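Local atomic coordinates of fatty acid amide hydrolase (Candida albicans, PDB entry 6KVR), a protein that probably hydrolyses fatty acid amides and other monocarboxylic acid amides to the carboxylate and ammonia, as a member of the amidase signature family. Residues I346-G351 with R361-V366; L464-N469 with W481-L486. All coordinates share one frame; numbering follows the deposited sequence.

Contact 1. Residues I346-G351 with R361-V366; sequences IIRDDG and RALNTV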
ATOM      1  N   ILE A 346      11.737 -23.366   9.739  1.00 30.58           N
ATOM      2  CA  ILE A 346      10.631 -24.253  10.079  1.00 27.55           C
ATOM      3  C   ILE A 346       9.981 -23.751  11.355  1.00 30.41           C
ATOM      4  O   ILE A 346      10.667 -23.512  12.355  1.00 31.89           O
ATOM      5  CB  ILE A 346      11.095 -25.711  10.253  1.00 33.61           C
ATOM      6  CG1 ILE A 346      12.012 -26.122   9.097  1.00 35.25           C
ATOM      7  CG2 ILE A 346       9.884 -26.659  10.344  1.00 28.98           C
ATOM      8  CD1 ILE A 346      11.316 -26.138   7.743  1.00 32.27           C
ATOM      9  N   ILE A 347       8.660 -23.608  11.328  1.00 27.89           N
ATOM     10  CA  ILE A 347       7.883 -23.340  12.532  1.00 30.08           C
ATOM     11  C   ILE A 347       7.222 -24.653  12.923  1.00 31.93           C
ATOM     12  O   ILE A 347       6.299 -25.118  12.242  1.00 32.37           O
ATOM     13  CB  ILE A 347       6.859 -22.215  12.315  1.00 27.46           C
ATOM     14  CG1 ILE A 347       7.579 -20.870  12.138  1.00 26.93           C
ATOM     15  CG2 ILE A 347       5.867 -22.131  13.481  1.00 27.42           C
ATOM     16  CD1 ILE A 347       6.640 -19.695  11.850  1.00 27.17           C
ATOM     17  N   ARG A 348       7.709 -25.279  13.999  1.00 29.15           N
ATOM     18  CA  ARG A 348       7.074 -26.487  14.524  1.00 31.92           C
ATOM     19  C   ARG A 348       5.917 -26.185  15.461  1.00 33.65           C
ATOM     20  O   ARG A 348       5.063 -27.058  15.673  1.00 31.10           O
ATOM     21  CB  ARG A 348       8.086 -27.353  15.285  1.00 33.87           C
ATOM     22  CG  ARG A 348       9.396 -27.562  14.578  1.00 35.71           C
ATOM     23  CD  ARG A 348       9.371 -28.862  13.849  1.00 40.35           C
ATOM     24  NE  ARG A 348      10.656 -29.198  13.248  1.00 41.46           N
ATOM     25  CZ  ARG A 348      10.931 -30.396  12.756  1.00 42.42           C
ATOM     26  NH1 ARG A 348      10.049 -31.382  12.817  1.00 35.28           N
ATOM     27  NH2 ARG A 348      12.113 -30.608  12.180  1.00 36.65           N
ATOM     28  N   ASP A 349       5.888 -24.980  16.030  1.00 31.81           N
ATOM     29  CA  ASP A 349       4.938 -24.573  17.057  1.00 33.28           C
ATOM     30  C   ASP A 349       5.007 -23.054  17.123  1.00 32.54           C
ATOM     31  O   ASP A 349       6.086 -22.496  17.353  1.00 33.62           O
ATOM     32  CB  ASP A 349       5.287 -25.234  18.404  1.00 31.20           C
ATOM     33  CG  ASP A 349       4.276 -24.932  19.521  1.00 37.41           C
ATOM     34  OD1 ASP A 349       4.031 -23.752  19.871  1.00 33.98           O
ATOM     35  OD2 ASP A 349       3.710 -25.906  20.060  1.00 42.46           O
ATOM     36  N   ASP A 350       3.886 -22.370  16.891  1.00 28.31           N
ATOM     37  CA  ASP A 350       3.928 -20.914  16.856  1.00 30.62           C
ATOM     38  C   ASP A 350       4.021 -20.287  18.243  1.00 35.17           C
ATOM     39  O   ASP A 350       3.965 -19.060  18.346  1.00 31.00           O
ATOM     40  CB  ASP A 350       2.715 -20.362  16.102  1.00 30.27           C
ATOM     41  CG  ASP A 350       1.408 -20.503  16.876  1.00 30.53           C
ATOM     42  OD1 ASP A 350       1.316 -21.346  17.800  1.00 28.03           O
ATOM     43  OD2 ASP A 350       0.464 -19.760  16.539  1.00 29.20           O
ATOM     44  N   GLY A 351       4.179 -21.088  19.298  1.00 29.90           N
ATOM     45  CA  GLY A 351       4.275 -20.559  20.639  1.00 28.08           C
ATOM     46  C   GLY A 351       2.942 -20.266  21.293  1.00 31.15           C
ATOM     47  O   GLY A 351       2.920 -19.863  22.462  1.00 32.91           O
ATOM     48  N   ARG A 361       3.379 -34.909  12.492  1.00 30.11           N
ATOM     49  CA  ARG A 361       4.002 -35.961  11.693  1.00 30.15           C
ATOM     50  C   ARG A 361       4.279 -35.480  10.274  1.00 33.11           C
ATOM     51  O   ARG A 361       5.395 -35.636   9.761  1.00 35.18           O
ATOM     52  CB  ARG A 361       3.123 -37.214  11.673  1.00 32.63           C
ATOM     53  CG  ARG A 361       3.665 -38.330  10.784  1.00 37.46           C
ATOM     54  CD  ARG A 361       2.928 -39.661  10.950  1.00 34.12           C
ATOM     55  NE  ARG A 361       1.514 -39.564  10.624  1.00 32.65           N
ATOM     56  CZ  ARG A 361       1.007 -39.715   9.408  1.00 35.85           C
ATOM     57  NH1 ARG A 361       1.773 -39.995   8.369  1.00 32.53           N
ATOM     58  NH2 ARG A 361      -0.306 -39.572   9.230  1.00 32.65           N
ATOM     59  N   ALA A 362       3.276 -34.874   9.624  1.00 29.96           N
ATOM     60  CA  ALA A 362       3.459 -34.437   8.242  1.00 31.09           C
ATOM     61  C   ALA A 362       4.538 -33.358   8.131  1.00 33.63           C
ATOM     62  O   ALA A 362       5.361 -33.383   7.205  1.00 30.19           O
ATOM     63  CB  ALA A 362       2.132 -33.945   7.671  1.00 29.89           C
ATOM     64  N   LEU A 363       4.543 -32.395   9.052  1.00 32.31           N
ATOM     65  CA  LEU A 363       5.609 -31.403   9.064  1.00 30.67           C
ATOM     66  C   LEU A 363       6.974 -32.078   9.191  1.00 37.05           C
ATOM     67  O   LEU A 363       7.898 -31.805   8.412  1.00 33.90           O
ATOM     68  CB  LEU A 363       5.369 -30.414  10.203  1.00 32.53           C
ATOM     69  CG  LEU A 363       6.339 -29.236  10.273  1.00 37.99           C
ATOM     70  CD1 LEU A 363       6.505 -28.598   8.894  1.00 30.28           C
ATOM     71  CD2 LEU A 363       5.845 -28.221  11.301  1.00 31.41           C
ATOM     72  N   ASN A 364       7.106 -33.000  10.147  1.00 35.45           N
ATOM     73  CA  ASN A 364       8.380 -33.688  10.344  1.00 39.63           C
ATOM     74  C   ASN A 364       8.796 -34.482   9.107  1.00 36.17           C
ATOM     75  O   ASN A 364       9.982 -34.507   8.747  1.00 40.13           O
ATOM     76  CB  ASN A 364       8.293 -34.610  11.559  1.00 37.24           C
ATOM     77  CG  ASN A 364       9.627 -35.190  11.923  1.00 40.73           C
ATOM     78  OD1 ASN A 364      10.547 -34.465  12.290  1.00 44.87           O
ATOM     79  ND2 ASN A 364       9.756 -36.502  11.802  1.00 45.09           N
ATOM     80  N   THR A 365       7.843 -35.138   8.445  1.00 34.48           N
ATOM     81  CA  THR A 365       8.186 -35.901   7.247  1.00 36.66           C
ATOM     82  C   THR A 365       8.663 -34.978   6.129  1.00 40.28           C
ATOM     83  O   THR A 365       9.599 -35.315   5.393  1.00 38.48           O
ATOM     84  CB  THR A 365       6.988 -36.744   6.784  1.00 36.80           C
ATOM     85  OG1 THR A 365       6.650 -37.706   7.793  1.00 36.84           O
ATOM     86  CG2 THR A 365       7.307 -37.497   5.499  1.00 35.26           C
ATOM     87  N   VAL A 366       8.047 -33.794   6.000  1.00 35.13           N
ATOM     88  CA  VAL A 366       8.423 -32.900   4.905  1.00 34.48           C
ATOM     89  C   VAL A 366       9.803 -32.301   5.160  1.00 33.31           C
ATOM     90  O   VAL A 366      10.629 -32.196   4.244  1.00 33.33           O
ATOM     91  CB  VAL A 366       7.336 -31.823   4.698  1.00 32.83           C
ATOM     92  CG1 VAL A 366       7.841 -30.672   3.818  1.00 26.59           C
ATOM     93  CG2 VAL A 366       6.091 -32.454   4.078  1.00 28.25           C
TER
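Leu363 reaches from helix 357-372 into the bend where the chain leaves strand 343-346, and its two methyls divide the work. Leu363 CD2 lies 3.3 Å from Ile347 O and 3.9 Å from CA of Arg348, so one branch touches backbone rather than side chain. On the other branch, Leu363 CD1 meets Ile346 CG2 at 4.2 Å, the two side chains running past each other in opposite directions. At the next residue, Asn364, the contact becomes polar. Arg348 bends at chi2 (-96°), which turns the edge of its guanidinium toward Asn364, and Arg348 NH1 donates to OD1 of Asn364 at 3.2 Å with an N-H...O angle of 160°. The bond arrives on a lone pair in the amide's carbonyl plane and nearly in the guanidinium plane, although the two planes are turned 41° apart. NH2 of the same arginine forms a salt bridge with Glu379, and Asn364 and Glu379 together help fix the rotation of the guanidinium. Helix 357-372 thus packs against the sheet: Leu363 also touches Leu543 of strand 540-546, while the backbone of Ile346 bonds to strand 376-379 and that of Ile347 to Leu464 of strand 462-466.

Contact 2. Residues L464-N469 with W481-L486; sequences LSPTYN and WSYTSL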
ATOM      1  N   LEU A 464       8.359 -22.389   6.522  1.00 28.90           N
ATOM      2  CA  LEU A 464       7.449 -23.521   6.423  1.00 24.82           C
ATOM      3  C   LEU A 464       6.782 -23.691   7.777  1.00 28.61           C
ATOM      4  O   LEU A 464       7.461 -23.648   8.812  1.00 26.44           O
ATOM      5  CB  LEU A 464       8.191 -24.795   6.025  1.00 27.49           C
ATOM      6  CG  LEU A 464       7.397 -26.105   5.921  1.00 32.01           C
ATOM      7  CD1 LEU A 464       6.323 -26.006   4.856  1.00 29.06           C
ATOM      8  CD2 LEU A 464       8.322 -27.293   5.620  1.00 30.70           C
ATOM      9  N   SER A 465       5.463 -23.863   7.781  1.00 24.02           N
ATOM     10  CA  SER A 465       4.733 -23.833   9.039  1.00 28.67           C
ATOM     11  C   SER A 465       3.399 -24.553   8.853  1.00 24.90           C
ATOM     12  O   SER A 465       2.945 -24.736   7.717  1.00 24.56           O
ATOM     13  CB  SER A 465       4.508 -22.385   9.502  1.00 28.58           C
ATOM     14  OG  SER A 465       3.557 -21.764   8.659  1.00 27.15           O
ATOM     15  N   PRO A 466       2.742 -24.951   9.951  1.00 24.98           N
ATOM     16  CA  PRO A 466       1.388 -25.505   9.847  1.00 24.79           C
ATOM     17  C   PRO A 466       0.414 -24.462   9.323  1.00 23.14           C
ATOM     18  O   PRO A 466       0.683 -23.261   9.340  1.00 23.26           O
ATOM     19  CB  PRO A 466       1.045 -25.899  11.295  1.00 25.27           C
ATOM     20  CG  PRO A 466       2.380 -25.897  12.042  1.00 26.10           C
ATOM     21  CD  PRO A 466       3.182 -24.845  11.355  1.00 23.38           C
ATOM     22  N   THR A 467      -0.740 -24.940   8.849  1.00 22.92           N
ATOM     23  CA  THR A 467      -1.827 -24.056   8.441  1.00 23.95           C
ATOM     24  C   THR A 467      -2.834 -23.833   9.547  1.00 25.74           C
ATOM     25  O   THR A 467      -3.558 -22.829   9.520  1.00 22.97           O
ATOM     26  CB  THR A 467      -2.562 -24.619   7.221  1.00 21.77           C
ATOM     27  OG1 THR A 467      -1.599 -24.995   6.230  1.00 26.94           O
ATOM     28  CG2 THR A 467      -3.478 -23.551   6.604  1.00 23.53           C
ATOM     29  N   TYR A 468      -2.865 -24.732  10.524  1.00 25.45           N
ATOM     30  CA  TYR A 468      -3.888 -24.823  11.556  1.00 23.48           C
ATOM     31  C   TYR A 468      -3.338 -25.840  12.556  1.00 25.31           C
ATOM     32  O   TYR A 468      -2.450 -26.620  12.213  1.00 25.34           O
ATOM     33  CB  TYR A 468      -5.242 -25.231  10.939  1.00 21.69           C
ATOM     34  CG  TYR A 468      -6.369 -25.522  11.921  1.00 23.50           C
ATOM     35  CD1 TYR A 468      -6.716 -24.598  12.883  1.00 24.58           C
ATOM     36  CD2 TYR A 468      -7.077 -26.729  11.885  1.00 23.17           C
ATOM     37  CE1 TYR A 468      -7.720 -24.853  13.792  1.00 23.33           C
ATOM     38  CE2 TYR A 468      -8.101 -26.995  12.795  1.00 24.33           C
ATOM     39  CZ  TYR A 468      -8.416 -26.033  13.748  1.00 23.80           C
ATOM     40  OH  TYR A 468      -9.415 -26.234  14.683  1.00 27.84           O
ATOM     41  N   ASN A 469      -3.820 -25.806  13.800  1.00 22.98           N
ATOM     42  CA  ASN A 469      -3.293 -26.734  14.804  1.00 22.32           C
ATOM     43  C   ASN A 469      -3.893 -28.127  14.691  1.00 26.75           C
ATOM     44  O   ASN A 469      -3.819 -28.926  15.631  1.00 26.78           O
ATOM     45  CB  ASN A 469      -3.539 -26.187  16.212  1.00 26.58           C
ATOM     46  CG  ASN A 469      -4.976 -25.722  16.396  1.00 28.35           C
ATOM     47  OD1 ASN A 469      -5.269 -24.532  16.306  1.00 30.22           O
ATOM     48  ND2 ASN A 469      -5.883 -26.669  16.588  1.00 23.20           N
ATOM     49  N   TRP A 481      -7.080 -19.013  14.891  1.00 17.50           N
ATOM     50  CA  TRP A 481      -6.554 -18.682  13.568  1.00 21.68           C
ATOM     51  C   TRP A 481      -5.043 -18.368  13.557  1.00 25.38           C
ATOM     52  O   TRP A 481      -4.519 -17.915  12.526  1.00 24.48           O
ATOM     53  CB  TRP A 481      -7.293 -17.469  13.006  1.00 20.18           C
ATOM     54  CG  TRP A 481      -8.777 -17.576  12.863  1.00 23.83           C
ATOM     55  CD1 TRP A 481      -9.587 -18.616  13.240  1.00 20.49           C
ATOM     56  CD2 TRP A 481      -9.641 -16.571  12.311  1.00 26.66           C
ATOM     57  NE1 TRP A 481     -10.901 -18.320  12.947  1.00 22.91           N
ATOM     58  CE2 TRP A 481     -10.962 -17.072  12.380  1.00 27.10           C
ATOM     59  CE3 TRP A 481      -9.422 -15.299  11.761  1.00 24.71           C
ATOM     60  CZ2 TRP A 481     -12.060 -16.354  11.899  1.00 24.31           C
ATOM     61  CZ3 TRP A 481     -10.518 -14.579  11.293  1.00 25.78           C
ATOM     62  CH2 TRP A 481     -11.823 -15.118  11.363  1.00 25.25           C
ATOM     63  N   SER A 482      -4.336 -18.572  14.673  1.00 18.54           N
ATOM     64  CA  SER A 482      -2.996 -17.998  14.803  1.00 25.07           C
ATOM     65  C   SER A 482      -2.057 -18.435  13.677  1.00 22.47           C
ATOM     66  O   SER A 482      -1.199 -17.646  13.249  1.00 22.86           O
ATOM     67  CB  SER A 482      -2.396 -18.363  16.168  1.00 26.00           C
ATOM     68  OG  SER A 482      -2.260 -19.771  16.295  1.00 22.77           O
ATOM     69  N   TYR A 483      -2.220 -19.662  13.159  1.00 18.81           N
ATOM     70  CA  TYR A 483      -1.275 -20.179  12.175  1.00 21.35           C
ATOM     71  C   TYR A 483      -1.434 -19.509  10.811  1.00 23.11           C
ATOM     72  O   TYR A 483      -0.451 -19.403  10.063  1.00 22.60           O
ATOM     73  CB  TYR A 483      -1.404 -21.707  12.078  1.00 23.44           C
ATOM     74  CG  TYR A 483      -0.635 -22.388  13.194  1.00 22.66           C
ATOM     75  CD1 TYR A 483       0.746 -22.556  13.112  1.00 23.50           C
ATOM     76  CD2 TYR A 483      -1.273 -22.782  14.367  1.00 24.26           C
ATOM     77  CE1 TYR A 483       1.455 -23.146  14.152  1.00 23.49           C
ATOM     78  CE2 TYR A 483      -0.579 -23.365  15.407  1.00 21.29           C
ATOM     79  CZ  TYR A 483       0.780 -23.550  15.296  1.00 25.01           C
ATOM     80  OH  TYR A 483       1.462 -24.131  16.339  1.00 28.51           O
ATOM     81  N   THR A 484      -2.635 -19.031  10.471  1.00 20.74           N
ATOM     82  CA  THR A 484      -2.819 -18.276   9.229  1.00 19.43           C
ATOM     83  C   THR A 484      -2.815 -16.772   9.449  1.00 23.87           C
ATOM     84  O   THR A 484      -2.275 -16.028   8.617  1.00 20.38           O
ATOM     85  CB  THR A 484      -4.131 -18.643   8.531  1.00 24.39           C
ATOM     86  OG1 THR A 484      -5.193 -18.689   9.496  1.00 22.58           O
ATOM     87  CG2 THR A 484      -4.023 -19.981   7.774  1.00 20.74           C
ATOM     88  N   SER A 485      -3.396 -16.301  10.557  1.00 20.15           N
ATOM     89  CA  SER A 485      -3.547 -14.864  10.723  1.00 23.91           C
ATOM     90  C   SER A 485      -2.203 -14.162  10.877  1.00 23.80           C
ATOM     91  O   SER A 485      -2.117 -12.963  10.599  1.00 23.78           O
ATOM     92  CB  SER A 485      -4.457 -14.553  11.916  1.00 24.46           C
ATOM     93  OG  SER A 485      -3.850 -14.917  13.142  1.00 25.31           O
ATOM     94  N   LEU A 486      -1.157 -14.884  11.292  1.00 24.89           N
ATOM     95  CA  LEU A 486       0.177 -14.287  11.376  1.00 23.76           C
ATOM     96  C   LEU A 486       0.613 -13.711  10.032  1.00 22.64           C
ATOM     97  O   LEU A 486       1.146 -12.597   9.963  1.00 23.54           O
ATOM     98  CB  LEU A 486       1.189 -15.329  11.853  1.00 25.03           C
ATOM     99  CG  LEU A 486       2.656 -14.902  11.833  1.00 30.40           C
ATOM    100  CD1 LEU A 486       2.895 -13.741  12.814  1.00 23.39           C
ATOM    101  CD2 LEU A 486       3.627 -16.093  12.082  1.00 27.64           C
TER
HETATM  102  O   HOH W   1       2.072 -20.119  10.657  1.00 29.02           O
HETATM  103  O   HOH W   2      -5.619 -21.380  10.806  1.00 24.07           O
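The chain running off strand 462-466 passes close to the first turn of helix 482-490, with CA of Tyr468 and CA of Tyr483 only 5.4 Å apart, yet no direct hydrogen bond joins the two segments. Tyr483 carries the largest share of the contact. With CG anti to its own carbonyl carbon (chi1 -82°), its ring drops alongside the passing backbone. The CD1-CE1 side of the ring meets the pyrrolidine of Pro466, where Pro466 CG comes within 3.6 Å of Tyr483 CE1, and the CD2-CE2 side follows the chain to Asn469, with Asn469 N 4.0 Å from Tyr483 CD2. At the root of the ring, Tyr483 CB rests 3.5 Å from the carbonyl oxygen of Thr467. Thr467 O also has Thr484 CG2 3.4 Å away, and this methyl packs on Thr467 CG2. Two waters bridge the segments: one donates to Thr467 O (2.8 Å) and to Thr484 OG1, the other donates to Tyr483 O (2.7 Å) and bonds with Ser465 OG. Gln544 NE2 spans the same seam, bonding to both Pro466 O and Tyr483 O. Beyond the contact, Tyr483 OH bonds to Val353 O, and Thr484 OG1 to Gly255 O in the predicted substrate-binding loop. The arrangement is a strand-to-helix connection of the amidase signature fold beside the predicted substrate-binding residues, the Thr484 side chain lying about 4 Å from Gly256.

How the contacts relate
Contacts 1 and 2 follow one another along the chain, their centres 11 Å apart, and they meet chiefly through segment 346-351. Ile347 N lies 2.8 Å from Leu464 O, a probable hydrogen bond beside the parallel strands 343-346 and 462-466, and Ile347 O is 3.3 Å from Pro466 CD. Farther along, Asp350 reaches the start of helix 482-490: Asp350 OD2 is 2.7 Å from Ser482 OG, and its backbone N bonds to Tyr483 OH. Leu464 also packs on Leu363, so contact 1 backs the strand that leads into contact 2. Only contact 2 approaches the predicted catalytic centre, with the Thr484 side chain about 8 Å from that of Ser257; contact 1 lies away from it.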